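Local coordinates for protein acetoacetate decarboxylase (Sphingomonas wittichii, PDB 5UPB) that belongs to the acetoacetate decarboxylase-like family of lyases and probably acts on small oxo acids, as its relatives do, at residues 45-50 / 90-95; 59-64 / 79-84; 154-159 / 222-227; 166-171 / 211-216. All coordinates share one frame; numbering follows the deposited sequence.

All four contacts belong to one mainly beta fold, the acetoacetate decarboxylase family fold, in a chain that assembles as a tetramer. Contacts 1 and 2 share strand 80-92 and use opposite reaches of it: their centres lie about 28 Å apart, on opposite sides of the chain's centre, and 59-64 and 79-84 both fall in the sequence between 45-50 and 90-95. Contacts 3 and 4 come later and join the region of strand 156-166 to that of strand 206-221 at two places about 30 Å apart between centres. Contacts 2 and 3 touch, A84 CB lying 3.7 Å from F159 CZ, so the buried strand pair packs directly on strand 156-166, whose opening residues lie at subunit interfaces.

Contact 1 of 4, residues 45-50 / 90-95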
loop_
_atom_site.group_PDB
_atom_site.type_symbol
_atom_site.label_atom_id
_atom_site.label_comp_id
_atom_site.label_asym_id
_atom_site.label_seq_id
_atom_site.Cartn_x
_atom_site.Cartn_y
_atom_site.Cartn_z
ATOM N N ALA A 45 9.786 3.492 33.353
ATOM C CA ALA A 45 9.979 3.751 34.772
ATOM C C ALA A 45 9.094 4.899 35.243
ATOM O O ALA A 45 8.981 5.933 34.575
ATOM C CB ALA A 45 11.446 4.079 35.047
ATOM N N GLY A 46 8.434 4.702 36.380
ATOM C CA GLY A 46 7.580 5.725 36.955
ATOM C C GLY A 46 6.106 5.448 36.782
ATOM O O GLY A 46 5.285 6.116 37.431
ATOM N N LEU A 47 5.749 4.485 35.931
ATOM C CA LEU A 47 4.374 4.038 35.758
ATOM C C LEU A 47 4.197 2.681 36.411
ATOM O O LEU A 47 5.049 1.796 36.284
ATOM C CB LEU A 47 3.979 3.944 34.284
ATOM C CG LEU A 47 4.055 5.230 33.463
ATOM C CD1 LEU A 47 3.532 4.990 32.038
ATOM C CD2 LEU A 47 3.288 6.341 34.174
ATOM N N LYS A 48 3.070 2.518 37.085
ATOM C CA LYS A 48 2.763 1.297 37.807
ATOM C C LYS A 48 1.555 0.656 37.148
ATOM O O LYS A 48 0.549 1.325 36.892
ATOM C CB LYS A 48 2.477 1.593 39.286
ATOM C CG LYS A 48 2.405 0.367 40.185
ATOM C CD LYS A 48 3.769 -0.291 40.352
ATOM C CE LYS A 48 3.768 -1.315 41.471
ATOM N NZ LYS A 48 5.098 -1.957 41.620
ATOM N N VAL A 49 1.678 -0.628 36.826
ATOM C CA VAL A 49 0.575 -1.311 36.178
ATOM C C VAL A 49 -0.628 -1.314 37.139
ATOM O O VAL A 49 -0.477 -1.333 38.369
ATOM C CB VAL A 49 1.024 -2.727 35.772
ATOM C CG1 VAL A 49 1.279 -3.619 37.017
ATOM C CG2 VAL A 49 0.027 -3.367 34.839
ATOM N N ALA A 50 -1.829 -1.340 36.577
ATOM C CA ALA A 50 -3.023 -1.483 37.404
ATOM C C ALA A 50 -3.240 -2.976 37.586
ATOM O O ALA A 50 -2.259 -3.714 37.725
ATOM C CB ALA A 50 -4.233 -0.784 36.778
ATOM N N CYS A 90 -2.569 1.821 33.881
ATOM C CA CYS A 90 -1.474 2.085 34.807
ATOM C C CYS A 90 -1.776 3.356 35.601
ATOM O O CYS A 90 -2.817 4.004 35.429
ATOM C CB CYS A 90 -0.140 2.181 34.070
ATOM S SG CYS A 90 -0.081 3.449 32.788
ATOM N N THR A 91 -0.838 3.699 36.489
ATOM C CA THR A 91 -0.930 4.880 37.332
ATOM C C THR A 91 0.423 5.573 37.405
ATOM O O THR A 91 1.482 4.937 37.335
ATOM C CB THR A 91 -1.364 4.534 38.761
ATOM O OG1 THR A 91 -0.543 3.459 39.260
ATOM C CG2 THR A 91 -2.794 4.126 38.773
ATOM N N HIS A 92 0.364 6.890 37.572
ATOM C CA HIS A 92 1.516 7.731 37.879
ATOM C C HIS A 92 1.139 8.431 39.174
ATOM O O HIS A 92 0.282 9.325 39.176
ATOM C CB HIS A 92 1.818 8.736 36.767
ATOM C CG HIS A 92 3.007 9.601 37.053
ATOM N ND1 HIS A 92 2.900 10.949 37.310
ATOM C CD2 HIS A 92 4.331 9.318 37.075
ATOM C CE1 HIS A 92 4.102 11.452 37.525
ATOM N NE2 HIS A 92 4.990 10.487 37.370
ATOM N N GLY A 93 1.728 7.989 40.275
ATOM C CA GLY A 93 1.247 8.431 41.562
ATOM C C GLY A 93 -0.108 7.791 41.760
ATOM O O GLY A 93 -0.232 6.563 41.701
ATOM N N ASP A 94 -1.138 8.595 41.978
ATOM C CA ASP A 94 -2.498 8.080 42.056
ATOM C C ASP A 94 -3.314 8.519 40.849
ATOM O O ASP A 94 -4.546 8.452 40.863
ATOM C CB ASP A 94 -3.164 8.512 43.366
ATOM C CG ASP A 94 -3.171 10.013 43.556
ATOM O OD1 ASP A 94 -3.034 10.747 42.557
ATOM O OD2 ASP A 94 -3.307 10.459 44.713
ATOM N N ARG A 95 -2.639 8.974 39.805
ATOM C CA ARG A 95 -3.310 9.405 38.598
ATOM C C ARG A 95 -3.450 8.214 37.663
ATOM O O ARG A 95 -2.469 7.535 37.345
ATOM C CB ARG A 95 -2.545 10.547 37.941
ATOM C CG ARG A 95 -3.258 11.126 36.771
ATOM C CD ARG A 95 -2.733 12.502 36.452
ATOM N NE ARG A 95 -3.409 13.033 35.277
ATOM C CZ ARG A 95 -4.656 13.494 35.266
ATOM N NH1 ARG A 95 -5.381 13.504 36.376
ATOM N NH2 ARG A 95 -5.174 13.944 34.133
HETATM O O HOH W 1 4.058 5.852 39.983
#
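K48 and T91 hold the two segments together through a reciprocal pair of backbone hydrogen bonds. K48 N donates to T91 O at 2.9 Å, and T91 N returns a bond to K48 O at 2.8 Å. The T91 hydroxyl adds a weak third bond: with chi1 at 50°, OG1 sits between its own backbone N and carbonyl carbon and leans toward K48 O. A beta-branched threonine suits an extended strand, while the long K48 chain starts beside OG1 and then carries its amine away from the contact.

The apolar contacts centre on L47, whose forked end serves two neighbours. CD1 meets C90 SG at 4.0 Å, and CD2 packs on H92 CB at 3.8 Å, the leucine and histidine side chains crossing at about a right angle. F181 covers both L47 and C90 from strand 179-186, so leucine and cysteine fill a buried place without a polar demand.

Polar contacts lie round G46 and H92. The imidazole of H92 turns its CD2 edge to G46 O, 3.4 Å away and near the ring plane, and a water donates to the same carbonyl (2.8 Å) while accepting from G93 N. Q40 anchors the other edge of the short strand through L47 O and V49 N.

H92 to R95 form a type II' turn, with glycine at the positive-phi G93. The arrangement is that of a beta hairpin with a two-residue type II' loop, strands 80-92 and 95-105, with the short antiparallel strand 48-50 added alongside.

Contact 2 of 4, residues 59-64 / 79-84; sequences GAFQST and AVYNEA
F61 and Y81 meet because their first torsions differ: F61 CG lies beside its backbone N (chi1 -66°), whereas Y81 CG stands between backbone N and carbonyl carbon (chi1 68°), which swings the phenol under F61. They face each other as a hydrogen-bonded pair of an antiparallel beta ladder between strands 53-65 and 80-92, deep in the fold. The ring planes are only 5° apart yet slid so far that they barely overlap. The real touch is a CH-pi contact, F61 CB lying over the phenol face, 3.5 Å from the centroid of the Y81 ring. Farther along, F61 CE1 rests on E83 CB, the extended stem of a glutamate whose carboxylate goes on to K121 and Y57. G59 suits its place because a side chain there would run into the F61 ring.

On the face carrying A60, N82, Q62 and V80, N82 OD1 lies beside A60 CB while its amide nitrogen binds D106, and Q62 OE1 takes hydrogen bonds from H132 and N135 of the second subunit. The bent Q62 chain places its NE2 to donate to T64 OG1 at 2.9 Å, with the hydroxyl oxygen almost exactly in the amide plane.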
loop_
_atom_site.group_PDB
_atom_site.type_symbol
_atom_site.label_atom_id
_atom_site.label_comp_id
_atom_site.label_asym_id
_atom_site.label_seq_id
_atom_site.Cartn_x
_atom_site.Cartn_y
_atom_site.Cartn_z
ATOM N N GLY A 59 -9.201 1.696 15.174
ATOM C CA GLY A 59 -10.016 2.864 14.896
ATOM C C GLY A 59 -9.710 3.504 13.559
ATOM O O GLY A 59 -8.593 3.405 13.013
ATOM N N ALA A 60 -10.721 4.193 13.053
ATOM C CA ALA A 60 -10.616 5.061 11.882
ATOM C C ALA A 60 -10.733 6.503 12.337
ATOM O O ALA A 60 -11.774 6.907 12.887
ATOM C CB ALA A 60 -11.705 4.695 10.858
ATOM N N PHE A 61 -9.664 7.272 12.114
ATOM C CA PHE A 61 -9.498 8.608 12.659
ATOM C C PHE A 61 -9.504 9.650 11.556
ATOM O O PHE A 61 -9.044 9.420 10.434
ATOM C CB PHE A 61 -8.180 8.737 13.459
ATOM C CG PHE A 61 -8.130 7.927 14.693
ATOM C CD1 PHE A 61 -7.891 6.567 14.630
ATOM C CD2 PHE A 61 -8.366 8.510 15.927
ATOM C CE1 PHE A 61 -7.884 5.785 15.818
ATOM C CE2 PHE A 61 -8.366 7.745 17.081
ATOM C CZ PHE A 61 -8.127 6.382 17.015
ATOM N N GLN A 62 -9.986 10.823 11.921
ATOM C CA GLN A 62 -9.995 11.988 11.039
ATOM C C GLN A 62 -9.543 13.196 11.855
ATOM O O GLN A 62 -10.231 13.613 12.807
ATOM C CB GLN A 62 -11.390 12.176 10.449
ATOM C CG GLN A 62 -11.466 13.200 9.323
ATOM C CD GLN A 62 -11.552 14.610 9.853
ATOM O OE1 GLN A 62 -12.548 15.015 10.449
ATOM N NE2 GLN A 62 -10.499 15.354 9.676
ATOM N N SER A 63 -8.382 13.762 11.516
ATOM C CA SER A 63 -7.806 14.859 12.285
ATOM C C SER A 63 -7.741 16.132 11.443
ATOM O O SER A 63 -7.669 16.089 10.207
ATOM C CB SER A 63 -6.413 14.502 12.803
ATOM O OG SER A 63 -5.538 14.318 11.708
ATOM N N THR A 64 -7.841 17.268 12.134
ATOM C CA THR A 64 -7.879 18.594 11.527
ATOM C C THR A 64 -7.136 19.600 12.392
ATOM O O THR A 64 -7.402 19.716 13.595
ATOM C CB THR A 64 -9.313 19.066 11.348
ATOM O OG1 THR A 64 -10.024 18.096 10.589
ATOM C CG2 THR A 64 -9.364 20.392 10.641
ATOM N N ALA A 79 -5.630 13.929 6.072
ATOM C CA ALA A 79 -6.683 14.240 7.039
ATOM C C ALA A 79 -7.306 13.013 7.676
ATOM O O ALA A 79 -8.163 13.162 8.591
ATOM C CB ALA A 79 -7.781 15.047 6.347
ATOM N N VAL A 80 -6.903 11.807 7.250
ATOM C CA VAL A 80 -7.478 10.565 7.756
ATOM C C VAL A 80 -6.378 9.568 7.978
ATOM O O VAL A 80 -5.375 9.547 7.251
ATOM C CB VAL A 80 -8.542 9.956 6.810
ATOM C CG1 VAL A 80 -9.789 10.849 6.770
ATOM C CG2 VAL A 80 -7.994 9.780 5.394
ATOM N N TYR A 81 -6.580 8.727 8.980
ATOM C CA TYR A 81 -5.675 7.609 9.211
ATOM C C TYR A 81 -6.387 6.534 10.010
ATOM O O TYR A 81 -7.382 6.789 10.678
ATOM C CB TYR A 81 -4.417 8.056 9.916
ATOM C CG TYR A 81 -4.603 8.519 11.345
ATOM C CD1 TYR A 81 -4.893 9.853 11.627
ATOM C CD2 TYR A 81 -4.473 7.639 12.413
ATOM C CE1 TYR A 81 -5.017 10.303 12.937
ATOM C CE2 TYR A 81 -4.632 8.096 13.745
ATOM C CZ TYR A 81 -4.863 9.421 13.981
ATOM O OH TYR A 81 -5.000 9.928 15.260
ATOM N N ASN A 82 -5.853 5.323 9.924
ATOM C CA ASN A 82 -6.313 4.228 10.749
ATOM C C ASN A 82 -5.231 3.854 11.738
ATOM O O ASN A 82 -4.032 3.961 11.444
ATOM C CB ASN A 82 -6.672 3.029 9.899
ATOM C CG ASN A 82 -7.645 3.386 8.834
ATOM O OD1 ASN A 82 -8.786 3.703 9.131
ATOM N ND2 ASN A 82 -7.162 3.508 7.610
ATOM N N GLU A 83 -5.667 3.328 12.869
ATOM C CA GLU A 83 -4.746 3.022 13.949
ATOM C C GLU A 83 -5.227 1.835 14.762
ATOM O O GLU A 83 -6.433 1.672 15.008
ATOM C CB GLU A 83 -4.585 4.231 14.850
ATOM C CG GLU A 83 -3.615 4.052 15.994
ATOM C CD GLU A 83 -3.342 5.385 16.707
ATOM O OE1 GLU A 83 -2.530 6.177 16.190
ATOM O OE2 GLU A 83 -3.962 5.667 17.753
ATOM N N ALA A 84 -4.258 0.995 15.169
ATOM C CA ALA A 84 -4.524 -0.108 16.080
ATOM C C ALA A 84 -3.543 -0.033 17.243
ATOM O O ALA A 84 -2.358 0.299 17.070
ATOM C CB ALA A 84 -4.395 -1.443 15.346
#

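Contact 3 of 4, residues 154-159 / 222-227; sequences HGFTLF and GSAPDE
F156 and P225 approach from opposite directions, and the proline lies on the phenyl ring. P225 CD is over one ring face, 3.6 Å from the F156 ring centroid and 22° off the normal, while A224 CB touches F156 CG at 3.8 Å. A flat aromatic suits this place because its face can take the CD edge of the proline. With F156 reduced to an alanine, P225 CD and the A224 methyl would probably lose the ring they rest on, opening a gap beneath the loop.

H154 meets D226 by its edge. D226 CG sits between its backbone N and carbonyl carbon (chi1 54°), which carries the carboxylate to H154, and ND1 donates to the syn lone pair of D226 OD2 at 2.8 Å. That oxygen also takes a salt bridge from R153 of its own chain and a hydrogen bond from N75 of the third subunit, whose W109 hydrogen-bonds with H154 NE2; such company would be likely to favour the ionised aspartate. Next to D226, the stem of E227 is met by L158 CD2, 3.7 Å from E227 CG, while the E227 carboxylate binds K122 and W104.

G222 N donates to L158 O at 2.7 Å, and a water links T157 O (2.8 Å) to S223 N. Glycine suits G222's place, since a CB would collide with T157 O.

L158 and F159 both face C151, a classic beta bulge early in strand 156-166, where the loop after strand 206-221 packs against it and neighbouring subunits meet both.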
loop_
_atom_site.group_PDB
_atom_site.type_symbol
_atom_site.label_atom_id
_atom_site.label_comp_id
_atom_site.label_asym_id
_atom_site.label_seq_id
_atom_site.Cartn_x
_atom_site.Cartn_y
_atom_site.Cartn_z
ATOM N N HIS A 154 4.687 -5.891 7.814
ATOM C CA HIS A 154 5.768 -6.713 7.238
ATOM C C HIS A 154 5.251 -8.070 6.778
ATOM O O HIS A 154 6.005 -9.042 6.676
ATOM C CB HIS A 154 6.914 -6.895 8.229
ATOM C CG HIS A 154 7.823 -5.708 8.327
ATOM N ND1 HIS A 154 8.788 -5.589 9.311
ATOM C CD2 HIS A 154 7.911 -4.588 7.574
ATOM C CE1 HIS A 154 9.441 -4.455 9.145
ATOM N NE2 HIS A 154 8.921 -3.823 8.106
ATOM N N GLY A 155 3.953 -8.136 6.480
ATOM C CA GLY A 155 3.301 -9.349 6.091
ATOM C C GLY A 155 2.759 -10.187 7.236
ATOM O O GLY A 155 2.141 -11.219 6.965
ATOM N N PHE A 156 2.973 -9.790 8.499
ATOM C CA PHE A 156 2.517 -10.561 9.642
ATOM C C PHE A 156 1.219 -9.971 10.186
ATOM O O PHE A 156 1.155 -8.780 10.492
ATOM C CB PHE A 156 3.550 -10.570 10.757
ATOM C CG PHE A 156 4.911 -11.101 10.330
ATOM C CD1 PHE A 156 5.150 -12.449 10.260
ATOM C CD2 PHE A 156 5.920 -10.216 9.972
ATOM C CE1 PHE A 156 6.388 -12.922 9.854
ATOM C CE2 PHE A 156 7.161 -10.684 9.573
ATOM C CZ PHE A 156 7.396 -12.024 9.495
ATOM N N THR A 157 0.213 -10.812 10.353
ATOM C CA THR A 157 -0.946 -10.391 11.131
ATOM C C THR A 157 -0.494 -10.054 12.548
ATOM O O THR A 157 0.154 -10.859 13.221
ATOM C CB THR A 157 -1.979 -11.504 11.193
ATOM O OG1 THR A 157 -2.276 -11.972 9.860
ATOM C CG2 THR A 157 -3.238 -10.948 11.853
ATOM N N LEU A 158 -0.847 -8.863 13.008
ATOM C CA LEU A 158 -0.510 -8.455 14.368
ATOM C C LEU A 158 -1.624 -8.832 15.340
ATOM O O LEU A 158 -1.390 -9.555 16.317
ATOM C CB LEU A 158 -0.272 -6.950 14.403
ATOM C CG LEU A 158 0.879 -6.468 13.495
ATOM C CD1 LEU A 158 0.722 -4.960 13.277
ATOM C CD2 LEU A 158 2.208 -6.841 14.101
ATOM N N PHE A 159 -2.837 -8.334 15.106
ATOM C CA PHE A 159 -3.977 -8.879 15.833
ATOM C C PHE A 159 -5.259 -8.615 15.067
ATOM O O PHE A 159 -5.288 -7.851 14.099
ATOM C CB PHE A 159 -4.059 -8.345 17.272
ATOM C CG PHE A 159 -4.347 -6.871 17.413
ATOM C CD1 PHE A 159 -5.660 -6.397 17.527
ATOM C CD2 PHE A 159 -3.305 -5.954 17.502
ATOM C CE1 PHE A 159 -5.922 -5.039 17.706
ATOM C CE2 PHE A 159 -3.562 -4.592 17.672
ATOM C CZ PHE A 159 -4.895 -4.139 17.790
ATOM N N GLY A 222 -1.584 -12.230 16.828
ATOM C CA GLY A 222 -0.631 -12.890 15.964
ATOM C C GLY A 222 0.756 -12.957 16.571
ATOM O O GLY A 222 0.951 -12.806 17.783
ATOM N N SER A 223 1.753 -13.125 15.703
ATOM C CA SER A 223 3.128 -13.159 16.168
ATOM C C SER A 223 4.021 -12.684 15.030
ATOM O O SER A 223 3.714 -12.931 13.867
ATOM C CB SER A 223 3.499 -14.599 16.576
ATOM O OG SER A 223 4.866 -14.739 16.878
ATOM N N ALA A 224 5.091 -11.971 15.368
ATOM C CA ALA A 224 6.047 -11.508 14.369
ATOM C C ALA A 224 7.458 -11.503 14.944
ATOM O O ALA A 224 7.642 -11.249 16.139
ATOM C CB ALA A 224 5.668 -10.107 13.872
ATOM N N PRO A 225 8.472 -11.745 14.119
ATOM C CA PRO A 225 9.851 -11.763 14.643
ATOM C C PRO A 225 10.317 -10.412 15.173
ATOM O O PRO A 225 11.239 -10.395 15.995
ATOM C CB PRO A 225 10.682 -12.216 13.438
ATOM C CG PRO A 225 9.859 -11.849 12.224
ATOM C CD PRO A 225 8.399 -11.989 12.671
ATOM N N ASP A 226 9.711 -9.288 14.748
ATOM C CA ASP A 226 10.110 -7.947 15.186
ATOM C C ASP A 226 9.033 -7.256 16.037
ATOM O O ASP A 226 8.978 -6.023 16.130
ATOM C CB ASP A 226 10.502 -7.084 13.977
ATOM C CG ASP A 226 9.429 -7.020 12.890
ATOM O OD1 ASP A 226 8.364 -7.662 13.037
ATOM O OD2 ASP A 226 9.680 -6.348 11.864
ATOM N N GLU A 227 8.181 -8.039 16.689
ATOM C CA GLU A 227 7.172 -7.518 17.604
ATOM C C GLU A 227 7.225 -8.351 18.866
ATOM O O GLU A 227 7.850 -9.409 18.896
ATOM C CB GLU A 227 5.764 -7.596 17.012
ATOM C CG GLU A 227 5.596 -6.905 15.680
ATOM C CD GLU A 227 5.590 -5.395 15.810
ATOM O OE1 GLU A 227 5.828 -4.880 16.936
ATOM O OE2 GLU A 227 5.330 -4.708 14.787
HETATM O O HOH W 2 0.899 -13.499 12.834
#

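Contact 4 of 4, residues 166-171 / 211-216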
loop_
_atom_site.group_PDB
_atom_site.type_symbol
_atom_site.label_atom_id
_atom_site.label_comp_id
_atom_site.label_asym_id
_atom_site.label_seq_id
_atom_site.Cartn_x
_atom_site.Cartn_y
_atom_site.Cartn_z
ATOM N N THR A 166 -24.709 -6.742 20.949
ATOM C CA THR A 166 -25.847 -7.281 21.692
ATOM C C THR A 166 -26.807 -6.208 22.171
ATOM O O THR A 166 -27.987 -6.492 22.337
ATOM C CB THR A 166 -25.389 -8.093 22.912
ATOM O OG1 THR A 166 -24.550 -7.302 23.758
ATOM C CG2 THR A 166 -24.620 -9.322 22.492
ATOM N N ARG A 167 -26.356 -4.974 22.363
ATOM C CA ARG A 167 -27.253 -3.952 22.878
ATOM C C ARG A 167 -26.629 -2.588 22.681
ATOM O O ARG A 167 -25.409 -2.445 22.499
ATOM C CB ARG A 167 -27.562 -4.151 24.372
ATOM C CG ARG A 167 -26.295 -4.193 25.229
ATOM C CD ARG A 167 -26.625 -3.990 26.702
ATOM N NE ARG A 167 -25.441 -4.148 27.538
ATOM C CZ ARG A 167 -24.545 -3.187 27.784
ATOM N NH1 ARG A 167 -24.664 -1.973 27.276
ATOM N NH2 ARG A 167 -23.533 -3.435 28.582
ATOM N N ALA A 168 -27.497 -1.586 22.669
ATOM C CA ALA A 168 -27.028 -0.217 22.808
ATOM C C ALA A 168 -26.250 -0.100 24.112
ATOM O O ALA A 168 -26.514 -0.819 25.090
ATOM C CB ALA A 168 -28.212 0.745 22.792
ATOM N N GLY A 169 -25.283 0.815 24.137
ATOM C CA GLY A 169 -24.420 0.963 25.289
ATOM C C GLY A 169 -24.346 2.402 25.749
ATOM O O GLY A 169 -25.016 3.282 25.219
ATOM N N ASP A 170 -23.499 2.616 26.750
ATOM C CA ASP A 170 -23.353 3.933 27.334
ATOM C C ASP A 170 -21.955 4.039 27.918
ATOM O O ASP A 170 -21.146 3.120 27.797
ATOM C CB ASP A 170 -24.463 4.138 28.379
ATOM C CG ASP A 170 -24.499 3.022 29.406
ATOM O OD1 ASP A 170 -23.415 2.603 29.897
ATOM O OD2 ASP A 170 -25.621 2.560 29.711
ATOM N N ALA A 171 -21.666 5.170 28.563
ATOM C CA ALA A 171 -20.317 5.405 29.071
ATOM C C ALA A 171 -19.931 4.372 30.132
ATOM O O ALA A 171 -18.738 4.182 30.408
ATOM C CB ALA A 171 -20.184 6.825 29.619
ATOM N N ASP A 211 -22.756 7.175 20.559
ATOM C CA ASP A 211 -23.124 6.086 19.644
ATOM C C ASP A 211 -22.436 4.786 20.029
ATOM O O ASP A 211 -21.738 4.145 19.241
ATOM C CB ASP A 211 -22.828 6.472 18.194
ATOM C CG ASP A 211 -23.710 7.624 17.723
ATOM O OD1 ASP A 211 -24.935 7.405 17.651
ATOM O OD2 ASP A 211 -23.209 8.748 17.491
ATOM N N ILE A 212 -22.650 4.416 21.267
ATOM C CA ILE A 212 -21.975 3.293 21.899
ATOM C C ILE A 212 -22.833 2.038 21.780
ATOM O O ILE A 212 -24.060 2.064 22.044
ATOM C CB ILE A 212 -21.681 3.610 23.371
ATOM C CG1 ILE A 212 -20.873 4.890 23.484
ATOM C CG2 ILE A 212 -20.945 2.478 24.025
ATOM C CD1 ILE A 212 -20.813 5.437 24.943
ATOM N N TRP A 213 -22.185 0.936 21.380
ATOM C CA TRP A 213 -22.796 -0.389 21.296
ATOM C C TRP A 213 -21.888 -1.414 21.955
ATOM O O TRP A 213 -20.678 -1.420 21.727
ATOM C CB TRP A 213 -23.054 -0.789 19.847
ATOM C CG TRP A 213 -23.955 0.191 19.128
ATOM C CD1 TRP A 213 -23.575 1.352 18.525
ATOM C CD2 TRP A 213 -25.367 0.084 18.938
ATOM N NE1 TRP A 213 -24.671 1.990 17.988
ATOM C CE2 TRP A 213 -25.779 1.222 18.208
ATOM C CE3 TRP A 213 -26.326 -0.851 19.327
ATOM C CZ2 TRP A 213 -27.118 1.462 17.878
ATOM C CZ3 TRP A 213 -27.664 -0.616 18.982
ATOM C CH2 TRP A 213 -28.036 0.518 18.252
ATOM N N ALA A 214 -22.466 -2.285 22.765
ATOM C CA ALA A 214 -21.733 -3.332 23.458
ATOM C C ALA A 214 -22.040 -4.664 22.794
ATOM O O ALA A 214 -23.033 -4.816 22.088
ATOM C CB ALA A 214 -22.111 -3.395 24.948
ATOM N N GLY A 215 -21.202 -5.655 23.043
ATOM C CA GLY A 215 -21.472 -6.937 22.423
ATOM C C GLY A 215 -20.444 -7.964 22.791
ATOM O O GLY A 215 -19.700 -7.815 23.761
ATOM N N GLU A 216 -20.491 -9.062 22.051
ATOM C CA GLU A 216 -19.639 -10.194 22.326
ATOM C C GLU A 216 -18.328 -9.987 21.582
ATOM O O GLU A 216 -18.349 -9.870 20.356
ATOM C CB GLU A 216 -20.280 -11.491 21.878
ATOM C CG GLU A 216 -19.441 -12.716 22.227
ATOM C CD GLU A 216 -19.935 -13.985 21.563
ATOM O OE1 GLU A 216 -20.818 -13.895 20.687
ATOM O OE2 GLU A 216 -19.423 -15.071 21.903
#
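R167 and A214 mark a surface contact in which the chain leaving strand 156-166 turns a corner against strand 206-221, antiparallel to it. T166 and R167 both face A214, a classic beta bulge. T166 N donates to A214 O at 2.8 Å, while R167 N reaches the same oxygen only weakly; in return A214 N donates to R167 O at 3.0 Å. After the corner G169 N bonds I212 O at 2.7 Å. Glycine suits that position, because a CB would press against I212 CG2.

The side chains close over this ladder. With CG set between its backbone N and carbonyl carbon (chi1 56°), the extended R167 chain brings its guanidinium with one face over the A214 methyl, toward the rim of the group, NH1 lying 3.7 Å from A214 CB. NH1 also donates to A168 O at 3.1 Å in the guanidinium plane, and NH2 forms a salt bridge with D173. The W213 indole turns one face to the A168 methyl, and its CE3 approaches A168 CA at 3.6 Å.

I212 points into the turn: CG2 lies against G169, and CD1 meets D170 C at 3.5 Å, with V241 and Y243 of strand 235-249 beyond. A serine in its place would probably strip the D170 backbone of this apolar support and leave a gap beside V241 and Y243.

Main-chain bonds thus set the path of the corner, while a guanidinium lying with one face against a methyl, tied to A168 O and D173, covers it on the exposed side.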